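DNA-binding protein (Sulfolobus solfataricus, PDB 3IRB) is of unknown function but binds zinc and, with its zinc-ribbon and OB-fold domains, may bind acyl-CoA. Local coordinates at residues S48-C53 with E65-K70; C53-V58 with N112-L117. All blocks are in the same frame, centred on the assembly; numbering follows the deposited sequence.

Contact 1 of 2, residues S48-C53 with E65-K70; sequences SKCSKC and EHCFVK. With ZN (zinc ion), chain C.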
# COMPACT_ATOMS: atom_id res chain seq x y z
N SER A 48 -12.61 0.60 -3.28
CA SER A 48 -13.88 0.51 -3.98
C SER A 48 -14.55 -0.80 -3.65
O SER A 48 -13.89 -1.80 -3.30
CB SER A 48 -13.66 0.67 -5.47
OG SER A 48 -12.92 -0.41 -5.96
N LYS A 49 -15.88 -0.82 -3.78
CA LYS A 49 -16.65 -1.98 -3.36
C LYS A 49 -17.54 -2.44 -4.48
O LYS A 49 -18.43 -1.70 -4.90
CB LYS A 49 -17.47 -1.68 -2.11
CG LYS A 49 -18.32 -2.85 -1.64
CD LYS A 49 -19.17 -2.51 -0.40
CE LYS A 49 -19.76 -3.78 0.21
NZ LYS A 49 -20.54 -3.51 1.44
N CYS A 50 -17.31 -3.65 -4.95
CA CYS A 50 -18.16 -4.24 -5.98
C CYS A 50 -19.54 -4.51 -5.41
O CYS A 50 -19.71 -5.14 -4.37
CB CYS A 50 -17.56 -5.55 -6.53
SG CYS A 50 -18.56 -6.38 -7.72
N SER A 51 -20.55 -4.03 -6.11
CA SER A 51 -21.92 -4.17 -5.64
C SER A 51 -22.43 -5.58 -5.86
O SER A 51 -23.41 -5.99 -5.24
CB SER A 51 -22.83 -3.17 -6.33
OG SER A 51 -22.43 -1.85 -6.03
N LYS A 52 -21.78 -6.32 -6.76
CA LYS A 52 -22.26 -7.66 -7.10
C LYS A 52 -21.76 -8.72 -6.13
O LYS A 52 -22.53 -9.62 -5.77
CB LYS A 52 -21.89 -8.06 -8.52
CG LYS A 52 -22.77 -9.21 -9.00
CD LYS A 52 -22.85 -9.38 -10.49
CE LYS A 52 -24.03 -10.28 -10.85
NZ LYS A 52 -23.83 -10.99 -12.15
N CYS A 53 -20.51 -8.61 -5.69
CA CYS A 53 -19.95 -9.60 -4.74
C CYS A 53 -19.58 -9.00 -3.40
O CYS A 53 -19.21 -9.74 -2.46
CB CYS A 53 -18.73 -10.27 -5.35
SG CYS A 53 -17.31 -9.16 -5.62
N GLU A 65 -12.88 -8.15 -11.60
CA GLU A 65 -12.63 -9.26 -12.54
C GLU A 65 -13.29 -10.59 -12.08
O GLU A 65 -13.45 -11.49 -12.90
CB GLU A 65 -11.12 -9.45 -12.79
CG GLU A 65 -10.71 -10.64 -13.71
CD GLU A 65 -11.27 -10.61 -15.14
OE1 GLU A 65 -11.95 -9.64 -15.55
OE2 GLU A 65 -11.02 -11.58 -15.88
N HIS A 66 -13.68 -10.68 -10.81
CA HIS A 66 -14.45 -11.82 -10.30
C HIS A 66 -15.84 -11.86 -10.88
O HIS A 66 -16.29 -12.92 -11.30
CB HIS A 66 -14.53 -11.78 -8.77
CG HIS A 66 -13.20 -11.93 -8.12
ND1 HIS A 66 -12.66 -10.95 -7.31
CD2 HIS A 66 -12.29 -12.93 -8.17
CE1 HIS A 66 -11.47 -11.35 -6.89
NE2 HIS A 66 -11.22 -12.54 -7.39
N CYS A 67 -16.51 -10.71 -10.91
CA CYS A 67 -17.88 -10.60 -11.41
C CYS A 67 -18.01 -10.14 -12.86
O CYS A 67 -19.09 -10.24 -13.42
CB CYS A 67 -18.67 -9.62 -10.55
SG CYS A 67 -18.79 -10.07 -8.80
N PHE A 68 -16.93 -9.61 -13.44
CA PHE A 68 -16.94 -9.01 -14.78
C PHE A 68 -17.89 -7.81 -14.90
O PHE A 68 -18.68 -7.74 -15.83
CB PHE A 68 -17.26 -10.06 -15.87
CG PHE A 68 -16.46 -11.30 -15.73
CD1 PHE A 68 -15.08 -11.27 -15.90
CD2 PHE A 68 -17.07 -12.50 -15.39
CE1 PHE A 68 -14.33 -12.42 -15.75
CE2 PHE A 68 -16.32 -13.66 -15.24
CZ PHE A 68 -14.94 -13.62 -15.42
N VAL A 69 -17.82 -6.90 -13.93
CA VAL A 69 -18.67 -5.73 -13.88
C VAL A 69 -17.88 -4.53 -13.37
O VAL A 69 -16.89 -4.67 -12.60
CB VAL A 69 -19.89 -5.92 -12.93
CG1 VAL A 69 -20.79 -7.06 -13.40
CG2 VAL A 69 -19.44 -6.13 -11.53
N LYS A 70 -18.32 -3.36 -13.82
CA LYS A 70 -17.81 -2.08 -13.37
C LYS A 70 -18.10 -1.88 -11.86
O LYS A 70 -19.14 -2.31 -11.34
CB LYS A 70 -18.49 -0.96 -14.19
CG LYS A 70 -17.59 0.20 -14.56
CD LYS A 70 -17.41 1.22 -13.43
CE LYS A 70 -16.18 2.09 -13.65
ZN ZN C . -17.49 -8.47 -7.80
O HOH W 1 -19.97 -3.52 -8.99
O HOH W 2 -21.10 -11.79 -12.64
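The zinc site of a rubredoxin-like zinc ribbon is closed here by sulfurs from two knuckles: Cys50 and Cys53 from the first, Cys67 from the second. The SG atoms of all three bind the zinc ion at 2.3 to 2.4 Å, and Cys64 supplies the fourth ligand. No direct hydrogen bond links 48-53 to 65-70, so the metal itself is the main tie. Cys50 reaches it with SG anti to its backbone N (chi1 177°), which points the sulfur at the metal and at the backbone N-H groups of the residues that follow. There it also accepts the backbone N-H of Cys53, with Cys53 N 3.6 Å from Cys50 SG, and a weaker one from Lys52. Such N-H...S bonds, as in other CxxC knuckles, probably ease the negative charge on the thiolate. Around the metal, carbon atoms pack against the sulfurs: Cys53 CB lies 3.5 Å from Cys67 SG, Lys52 CB comes up beside the same sulfur, and Val69 CG2 rests 3.9 Å from Cys50 SG. Lys52 then runs on extended past Cys67 CB until its NZ meets a water, 2.9 Å away, that donates to Cys67 O. A second water joins Ser51 N to Lys70 O.

Contact 2 of 2, residues C53-V58 with N112-L117; sequences CGRIFV and NIEGGL. With ZN (zinc ion), chain C.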
# COMPACT_ATOMS: atom_id res chain seq x y z
N CYS A 53 -20.51 -8.61 -5.69
CA CYS A 53 -19.95 -9.60 -4.74
C CYS A 53 -19.58 -9.00 -3.40
O CYS A 53 -19.21 -9.74 -2.46
CB CYS A 53 -18.73 -10.27 -5.35
SG CYS A 53 -17.31 -9.16 -5.62
N GLY A 54 -19.66 -7.68 -3.28
CA GLY A 54 -19.33 -7.03 -2.02
C GLY A 54 -17.84 -6.95 -1.68
O GLY A 54 -17.52 -6.45 -0.64
N ARG A 55 -16.95 -7.47 -2.52
CA ARG A 55 -15.50 -7.33 -2.26
C ARG A 55 -15.09 -5.86 -2.24
O ARG A 55 -15.53 -5.08 -3.10
CB ARG A 55 -14.72 -8.05 -3.35
CG ARG A 55 -14.81 -9.57 -3.28
CD ARG A 55 -13.96 -10.18 -4.38
NE ARG A 55 -13.89 -11.64 -4.28
CZ ARG A 55 -14.81 -12.48 -4.73
NH1 ARG A 55 -15.92 -12.03 -5.32
NH2 ARG A 55 -14.63 -13.78 -4.57
N ILE A 56 -14.22 -5.50 -1.28
CA ILE A 56 -13.65 -4.18 -1.20
C ILE A 56 -12.19 -4.28 -1.61
O ILE A 56 -11.50 -5.14 -1.12
CB ILE A 56 -13.78 -3.61 0.23
CG1 ILE A 56 -15.26 -3.45 0.61
CG2 ILE A 56 -13.12 -2.27 0.31
CD1 ILE A 56 -15.48 -3.08 2.11
N PHE A 57 -11.76 -3.43 -2.55
CA PHE A 57 -10.42 -3.49 -3.12
C PHE A 57 -9.64 -2.27 -2.70
O PHE A 57 -10.16 -1.15 -2.72
CB PHE A 57 -10.43 -3.51 -4.65
CG PHE A 57 -11.19 -4.66 -5.23
CD1 PHE A 57 -10.54 -5.88 -5.46
CD2 PHE A 57 -12.54 -4.56 -5.50
CE1 PHE A 57 -11.20 -6.95 -5.98
CE2 PHE A 57 -13.23 -5.64 -6.03
CZ PHE A 57 -12.55 -6.85 -6.28
N VAL A 58 -8.37 -2.47 -2.37
CA VAL A 58 -7.46 -1.36 -2.13
C VAL A 58 -6.17 -1.66 -2.93
O VAL A 58 -5.72 -2.80 -2.94
CB VAL A 58 -7.17 -1.17 -0.63
CG1 VAL A 58 -6.33 -2.33 -0.04
CG2 VAL A 58 -6.54 0.21 -0.37
N ASN A 112 -10.38 -8.15 5.79
CA ASN A 112 -11.56 -8.34 4.93
C ASN A 112 -11.56 -7.46 3.69
O ASN A 112 -12.60 -7.31 3.02
CB ASN A 112 -12.86 -8.16 5.73
CG ASN A 112 -12.90 -9.03 6.97
OD1 ASN A 112 -12.46 -10.19 6.93
ND2 ASN A 112 -13.38 -8.48 8.07
N ILE A 113 -10.38 -6.91 3.37
CA ILE A 113 -10.22 -6.09 2.18
C ILE A 113 -9.23 -6.76 1.25
O ILE A 113 -8.15 -7.20 1.68
CB ILE A 113 -9.77 -4.67 2.57
CG1 ILE A 113 -10.95 -3.96 3.22
CG2 ILE A 113 -9.29 -3.89 1.34
CD1 ILE A 113 -10.55 -2.95 4.26
N GLU A 114 -9.60 -6.85 -0.04
CA GLU A 114 -8.72 -7.43 -1.05
C GLU A 114 -7.61 -6.45 -1.47
O GLU A 114 -7.81 -5.24 -1.51
CB GLU A 114 -9.51 -7.91 -2.27
CG GLU A 114 -10.52 -9.02 -1.93
CD GLU A 114 -10.49 -10.21 -2.89
OE1 GLU A 114 -9.76 -10.20 -3.91
OE2 GLU A 114 -11.23 -11.19 -2.61
N GLY A 115 -6.45 -7.00 -1.80
CA GLY A 115 -5.28 -6.22 -2.19
C GLY A 115 -4.58 -5.75 -0.94
O GLY A 115 -4.69 -6.33 0.13
N GLY A 116 -3.89 -4.64 -1.07
CA GLY A 116 -3.01 -4.16 -0.02
C GLY A 116 -2.14 -3.08 -0.59
O GLY A 116 -2.31 -2.70 -1.74
N LEU A 117 -1.21 -2.59 0.22
CA LEU A 117 -0.37 -1.50 -0.15
C LEU A 117 1.07 -1.92 0.07
O LEU A 117 1.42 -2.34 1.18
CB LEU A 117 -0.72 -0.29 0.72
CG LEU A 117 -2.12 0.26 0.46
CD1 LEU A 117 -2.40 1.38 1.45
CD2 LEU A 117 -2.26 0.73 -0.96
ZN ZN C . -17.49 -8.47 -7.80
O HOH W 3 -13.40 -7.63 0.46
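Strand 56-58 and the start of strand 114-123 run parallel, their touching parts diverging by 17°, with Phe57 paired to Glu114 at a CA-CA distance of 4.8 Å. This short parallel pairing joins the zinc ribbon to the OB-fold domain within one mixed sheet. Glu114 is held through both its backbone polar groups: its N donates to Ile56 O at 2.8 Å, and its O accepts from Val58 N at 3.0 Å. Farther along, Gly116 N makes a weak bond to Val58 O, which also receives a CA-H...O contact from Gly115. At the other end a water bridges Ile56 N and Asn112 O.

On one face of the sheet Phe57 and Glu114 lie side by side and point the same way, with Phe57 CD1 3.9 Å from Glu114 CB. Past CB the acid bends at chi2, which carries its carboxylate across to Arg55. The apolar contacts centre on Ile113, whose branches divide between Ile56 and Val58: CG1 meets Ile56 CG2, and CG2, in the conformers described here, packs 3.6 Å from Val58 CG1. That Val58 methyl, CG1, also touches Glu114 O and Gly116 N, while Val58 CG2 touches Leu117 CD2 more loosely.

Arg55 ties the metal site to the domain junction. In the Glu114 conformer described here, its NE forms a bent salt bridge with Glu114 OE2 at 3.2 Å; OE2 lies close to the guanidinium plane, but NE meets it from above the carboxylate plane, the two planes being 84° apart. Along another edge of the same guanidinium, Arg55 NH1 donates in plane to the zinc-bound sulfur, with NH1 3.2 Å from Cys53 SG and an N-H...S angle of 155°.

From the N terminus, the chain passes through helices 12-28 and 30-41 and enters strand 46-49. This strand turns through the first knuckle into strand 56-58, a hairpin whose arms are joined by probable hydrogen bonds from Phe57 N to Ser48 O and from Cys50 N to Arg55 O. Contact 1 closes a short loop of 11 residues when 65-70 returns to the zinc ion. Contact 2 closes a far longer one, of 53 residues, when 112-117 comes back from the OB-fold domain to 53-58. Their segments alternate along the chain, so the two loops cross, sharing Cys53. Contact 1 thus gathers the ribbon round its metal, and contact 2 joins the ribbon's sheet to the OB fold.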